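Local coordinates for protein glycerol dehydratase (Clostridium butyricum, PDB 1R9D) that probably dehydrates glycerol to 3-hydroxypropionaldehyde without coenzyme B12, as a lyase of the glycyl radical family related to pyruvate formate lyase, at residues C26-R31 against S82-P87; G345-E350 against D424-G429. All blocks are in the same frame, centred on the assembly; numbering follows the deposited sequence.

Contact 1 (C26-R31 against S82-P87)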
loop_
_atom_site.group_PDB
_atom_site.type_symbol
_atom_site.label_atom_id
_atom_site.label_comp_id
_atom_site.label_asym_id
_atom_site.label_seq_id
_atom_site.Cartn_x
_atom_site.Cartn_y
_atom_site.Cartn_z
ATOM N N CYS A 26 -12.308 11.502 32.271
ATOM C CA CYS A 26 -11.323 12.425 31.734
ATOM C C CYS A 26 -10.597 11.837 30.533
ATOM O O CYS A 26 -10.800 10.677 30.170
ATOM C CB CYS A 26 -10.294 12.791 32.805
ATOM S SG CYS A 26 -9.193 11.430 33.246
ATOM N N VAL A 27 -9.755 12.664 29.928
ATOM C CA VAL A 27 -8.958 12.277 28.775
ATOM C C VAL A 27 -7.508 12.208 29.234
ATOM O O VAL A 27 -6.959 13.197 29.730
ATOM C CB VAL A 27 -9.068 13.320 27.651
ATOM C CG1 VAL A 27 -8.170 12.927 26.482
ATOM C CG2 VAL A 27 -10.514 13.440 27.200
ATOM N N GLU A 28 -6.899 11.036 29.090
ATOM C CA GLU A 28 -5.512 10.850 29.489
ATOM C C GLU A 28 -4.623 10.855 28.252
ATOM O O GLU A 28 -5.088 10.567 27.145
ATOM C CB GLU A 28 -5.382 9.557 30.306
ATOM C CG GLU A 28 -5.959 9.735 31.720
ATOM C CD GLU A 28 -6.013 8.466 32.552
ATOM O OE1 GLU A 28 -5.304 7.490 32.230
ATOM O OE2 GLU A 28 -6.765 8.457 33.555
ATOM N N SER A 29 -3.349 11.198 28.431
ATOM C CA SER A 29 -2.437 11.291 27.295
ATOM C C SER A 29 -1.347 10.229 27.153
ATOM O O SER A 29 -0.646 10.206 26.142
ATOM C CB SER A 29 -1.785 12.679 27.283
ATOM O OG SER A 29 -1.107 12.929 28.503
ATOM N N GLU A 30 -1.200 9.354 28.142
ATOM C CA GLU A 30 -0.170 8.319 28.083
ATOM C C GLU A 30 -0.115 7.562 26.751
ATOM O O GLU A 30 0.931 7.517 26.095
ATOM C CB GLU A 30 -0.352 7.313 29.220
ATOM C CG GLU A 30 0.217 7.735 30.578
ATOM C CD GLU A 30 -0.554 8.865 31.238
ATOM O OE1 GLU A 30 -1.786 8.943 31.041
ATOM O OE2 GLU A 30 0.073 9.664 31.972
ATOM N N ARG A 31 -1.229 6.965 26.342
ATOM C CA ARG A 31 -1.221 6.215 25.089
ATOM C C ARG A 31 -0.798 7.061 23.891
ATOM O O ARG A 31 0.014 6.625 23.074
ATOM C CB ARG A 31 -2.594 5.593 24.799
ATOM C CG ARG A 31 -2.573 4.700 23.549
ATOM C CD ARG A 31 -3.964 4.240 23.123
ATOM N NE ARG A 31 -3.910 3.374 21.941
ATOM C CZ ARG A 31 -3.712 3.796 20.695
ATOM N NH1 ARG A 31 -3.547 5.088 20.437
ATOM N NH2 ARG A 31 -3.680 2.919 19.698
ATOM N N SER A 82 -12.619 6.479 32.075
ATOM C CA SER A 82 -11.968 7.525 31.294
ATOM C C SER A 82 -11.525 7.044 29.914
ATOM O O SER A 82 -11.760 5.896 29.554
ATOM C CB SER A 82 -10.787 8.096 32.077
ATOM O OG SER A 82 -11.259 8.678 33.283
ATOM N N SER A 83 -10.885 7.923 29.148
ATOM C CA SER A 83 -10.467 7.582 27.788
ATOM C C SER A 83 -9.049 7.983 27.381
ATOM O O SER A 83 -8.572 9.068 27.719
ATOM C CB SER A 83 -11.460 8.206 26.795
ATOM O OG SER A 83 -11.030 8.074 25.447
ATOM N N GLN A 84 -8.383 7.095 26.647
ATOM C CA GLN A 84 -7.051 7.375 26.128
ATOM C C GLN A 84 -7.314 8.056 24.786
ATOM O O GLN A 84 -8.469 8.157 24.351
ATOM C CB GLN A 84 -6.251 6.085 25.890
ATOM C CG GLN A 84 -5.794 5.323 27.137
ATOM C CD GLN A 84 -4.702 6.044 27.920
ATOM O OE1 GLN A 84 -4.023 6.924 27.397
ATOM N NE2 GLN A 84 -4.521 5.656 29.178
ATOM N N VAL A 85 -6.251 8.504 24.128
ATOM C CA VAL A 85 -6.358 9.186 22.843
ATOM C C VAL A 85 -5.765 8.324 21.729
ATOM O O VAL A 85 -4.720 7.694 21.913
ATOM C CB VAL A 85 -5.629 10.545 22.896
ATOM C CG1 VAL A 85 -5.655 11.222 21.533
ATOM C CG2 VAL A 85 -6.292 11.434 23.935
ATOM N N PHE A 86 -6.445 8.297 20.583
ATOM C CA PHE A 86 -6.017 7.506 19.429
ATOM C C PHE A 86 -5.785 8.434 18.235
ATOM O O PHE A 86 -6.583 8.486 17.297
ATOM C CB PHE A 86 -7.091 6.450 19.107
ATOM C CG PHE A 86 -7.271 5.425 20.196
ATOM C CD1 PHE A 86 -7.792 5.788 21.439
ATOM C CD2 PHE A 86 -6.861 4.111 20.005
ATOM C CE1 PHE A 86 -7.895 4.861 22.470
ATOM C CE2 PHE A 86 -6.957 3.174 21.029
ATOM C CZ PHE A 86 -7.476 3.550 22.268
ATOM N N PRO A 87 -4.659 9.167 18.251
ATOM C CA PRO A 87 -4.271 10.118 17.210
ATOM C C PRO A 87 -4.047 9.552 15.816
ATOM O O PRO A 87 -4.021 10.307 14.850
ATOM C CB PRO A 87 -3.006 10.750 17.783
ATOM C CG PRO A 87 -2.382 9.604 18.503
ATOM C CD PRO A 87 -3.568 9.000 19.231
HETATM O O HOH W 1 -3.840 8.698 25.505
HETATM O O HOH W 2 -3.041 6.602 31.522
#
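Glu28 N gives its hydrogen to Ser83 O at 2.9 Å, and Ser83 N gives its own to Cys26 O at 2.9 Å, so Val27 and Ser83 form a single beta bridge between two otherwise irregular segments. One residue back, Cys26 N donates to Ser82 OG (3.2 Å), a hydroxyl that is also hydrogen-bonded to Pro80. Gln84 folds back at chi2 (-70°), bringing OE1 to Arg31 N at 3.0 Å with the donor well above the amide carbonyl plane. A water bound to Glu28 O, Gln84 OE1 and Val85 N joins this amide to both backbones; a second links Gln84 NE2 to the carboxylates of Glu28 and Glu30, which reach on to the Lys78 backbone N and side chain respectively. The bridge ties the lead-in of helix 30-40, and the Gln84 amide its first turn, to the loop before helix 92-97, within the pyruvate formate lyase-like part of the chain. From that first turn Arg31 runs out extended as far as NE, CG anti to the backbone N (chi1 -175°), and lays its guanidinium flat on one face of Phe86, centres 3.8 Å apart and planes at 23°. NH1 bonds to Val85 O (3.2 Å), while NH2 forms a salt bridge with Glu88. Arg31 CD rests over the same ring face, toward its rim. Near the bridge, Val27 CG1 and Val85 CG2 press tightly together at 3.5 Å.

Contact 2 (G345-E350 against D424-G429)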
loop_
_atom_site.group_PDB
_atom_site.type_symbol
_atom_site.label_atom_id
_atom_site.label_comp_id
_atom_site.label_asym_id
_atom_site.label_seq_id
_atom_site.Cartn_x
_atom_site.Cartn_y
_atom_site.Cartn_z
ATOM N N GLY A 345 -28.582 -17.308 25.714
ATOM C CA GLY A 345 -29.703 -18.102 25.242
ATOM C C GLY A 345 -29.616 -18.372 23.752
ATOM O O GLY A 345 -28.609 -18.059 23.114
ATOM N N GLY A 346 -30.679 -18.941 23.190
ATOM C CA GLY A 346 -30.687 -19.238 21.771
ATOM C C GLY A 346 -30.460 -20.715 21.503
ATOM O O GLY A 346 -30.569 -21.536 22.405
ATOM N N GLN A 347 -30.145 -21.056 20.261
ATOM C CA GLN A 347 -29.913 -22.449 19.900
ATOM C C GLN A 347 -28.465 -22.670 19.498
ATOM O O GLN A 347 -27.713 -21.708 19.316
ATOM C CB GLN A 347 -30.860 -22.856 18.759
ATOM C CG GLN A 347 -30.794 -21.965 17.529
ATOM C CD GLN A 347 -31.949 -22.203 16.559
ATOM O OE1 GLN A 347 -32.046 -23.260 15.936
ATOM N NE2 GLN A 347 -32.830 -21.214 16.434
ATOM N N ASN A 348 -28.061 -23.934 19.387
ATOM C CA ASN A 348 -26.695 -24.244 18.975
ATOM C C ASN A 348 -26.683 -24.582 17.487
ATOM O O ASN A 348 -27.709 -24.460 16.813
ATOM C CB ASN A 348 -26.104 -25.407 19.788
ATOM C CG ASN A 348 -26.900 -26.695 19.652
ATOM O OD1 ASN A 348 -27.525 -26.951 18.626
ATOM N ND2 ASN A 348 -26.856 -27.526 20.692
ATOM N N SER A 349 -25.531 -25.014 16.983
ATOM C CA SER A 349 -25.391 -25.335 15.565
ATOM C C SER A 349 -26.299 -26.436 15.031
ATOM O O SER A 349 -26.610 -26.457 13.838
ATOM C CB SER A 349 -23.934 -25.670 15.248
ATOM O OG SER A 349 -23.157 -24.481 15.229
ATOM N N GLU A 350 -26.730 -27.349 15.894
ATOM C CA GLU A 350 -27.604 -28.418 15.431
ATOM C C GLU A 350 -29.082 -28.094 15.639
ATOM O O GLU A 350 -29.949 -28.951 15.471
ATOM C CB GLU A 350 -27.224 -29.744 16.105
ATOM C CG GLU A 350 -27.273 -29.745 17.617
ATOM C CD GLU A 350 -26.404 -30.841 18.218
ATOM O OE1 GLU A 350 -26.445 -31.984 17.705
ATOM O OE2 GLU A 350 -25.684 -30.561 19.205
ATOM N N ASP A 424 -23.167 -21.665 10.916
ATOM C CA ASP A 424 -22.640 -20.380 11.371
ATOM C C ASP A 424 -23.761 -19.409 11.743
ATOM O O ASP A 424 -23.672 -18.711 12.747
ATOM C CB ASP A 424 -21.746 -19.744 10.298
ATOM C CG ASP A 424 -20.351 -20.357 10.252
ATOM O OD1 ASP A 424 -19.958 -21.037 11.223
ATOM O OD2 ASP A 424 -19.636 -20.140 9.248
ATOM N N ALA A 425 -24.817 -19.364 10.932
ATOM C CA ALA A 425 -25.940 -18.468 11.207
ATOM C C ALA A 425 -26.594 -18.797 12.551
ATOM O O ALA A 425 -26.999 -17.897 13.285
ATOM C CB ALA A 425 -26.981 -18.554 10.084
ATOM N N ARG A 426 -26.689 -20.085 12.874
ATOM C CA ARG A 426 -27.290 -20.517 14.129
ATOM C C ARG A 426 -26.474 -20.091 15.345
ATOM O O ARG A 426 -27.002 -20.010 16.454
ATOM C CB ARG A 426 -27.457 -22.041 14.152
ATOM C CG ARG A 426 -28.655 -22.537 13.367
ATOM C CD ARG A 426 -28.705 -24.053 13.322
ATOM N NE ARG A 426 -29.951 -24.527 12.721
ATOM C CZ ARG A 426 -30.135 -25.761 12.268
ATOM N NH1 ARG A 426 -29.151 -26.645 12.346
ATOM N NH2 ARG A 426 -31.303 -26.110 11.740
ATOM N N ASP A 427 -25.194 -19.806 15.134
ATOM C CA ASP A 427 -24.312 -19.416 16.231
ATOM C C ASP A 427 -24.082 -17.902 16.288
ATOM O O ASP A 427 -23.071 -17.439 16.806
ATOM C CB ASP A 427 -22.972 -20.150 16.080
ATOM C CG ASP A 427 -22.130 -20.104 17.342
ATOM O OD1 ASP A 427 -22.674 -20.377 18.434
ATOM O OD2 ASP A 427 -20.918 -19.808 17.237
ATOM N N TYR A 428 -25.032 -17.130 15.776
ATOM C CA TYR A 428 -24.884 -15.682 15.758
ATOM C C TYR A 428 -24.932 -15.008 17.121
ATOM O O TYR A 428 -25.498 -15.528 18.082
ATOM C CB TYR A 428 -25.956 -15.047 14.856
ATOM C CG TYR A 428 -27.307 -14.834 15.514
ATOM C CD1 TYR A 428 -27.581 -13.667 16.238
ATOM C CD2 TYR A 428 -28.310 -15.799 15.420
ATOM C CE1 TYR A 428 -28.817 -13.470 16.846
ATOM C CE2 TYR A 428 -29.550 -15.610 16.027
ATOM C CZ TYR A 428 -29.796 -14.444 16.736
ATOM O OH TYR A 428 -31.030 -14.247 17.312
ATOM N N GLY A 429 -24.316 -13.833 17.175
ATOM C CA GLY A 429 -24.314 -13.018 18.371
ATOM C C GLY A 429 -24.619 -11.631 17.848
ATOM O O GLY A 429 -24.642 -11.435 16.632
HETATM O O HOH W 3 -21.023 -22.439 14.047
#
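Arg426 reaches from the last turn of helix 422-426 to a backbone carbonyl instead of a carboxylate: its NH1 donates to Ser349 O at 3.0 Å, the one direct hydrogen bond between the two segments. The acceptor belongs to an Asx turn in the loop that follows strand 341-344, where Asn348 OD1 takes the N-H of Glu350 at 2.9 Å, the donor lying above the amide carbonyl plane. Strand 341-344 is an outermost strand, within this chain, of the mixed sheet that also holds strands 375-380 and 404-407, so the contact joins the loop at its end to the short helix leading into strand 429-431. The Ser349 oxygen sits at the edge of the guanidinium, nearly in its plane, and the N-H points at it fairly straight (160°). The arginine chain is extended from CG to NE and passes alongside the loop backbone: CB lies 3.6 Å from Asn348 O, and CD packs 3.2 Å from Ser349 O. CB already points toward the loop, and CG, anti to the carbonyl carbon (chi1 -79°), continues along it. Gln347 crosses it at a slant, its amide plane turned only 17° from that of the guanidinium, though OE1 stays 4.0 Å from NE; the polar end of this glutamine is turned to Asp408. Gln347 O and Arg426 O lie close as two acceptors without bonding; Arg287 donates to the former and Arg379 to the latter. Asp427 is held by salt bridges to Lys438 and Arg287. At the margin, a water lies 3.2 Å from Ser349 OG and donates a weak bond to Asp424 OD1.

Both segments of contact 1 precede those of contact 2 in the sequence. Their centres are 37 Å apart, with the chain's centre lying between them, and their nearest atoms stay about 23 Å apart. No helix or strand is shared: contact 1 brings together the start of helix 30-40 and the loop before helix 92-97, whereas contact 2 sits beside the mixed sheet that includes strand 341-344. All four segments nevertheless belong to the pyruvate formate lyase-like region. Contact 1 is buried and contact 2 lies at the surface; the other subunit of the dimer touches neither, so both are connections within one chain.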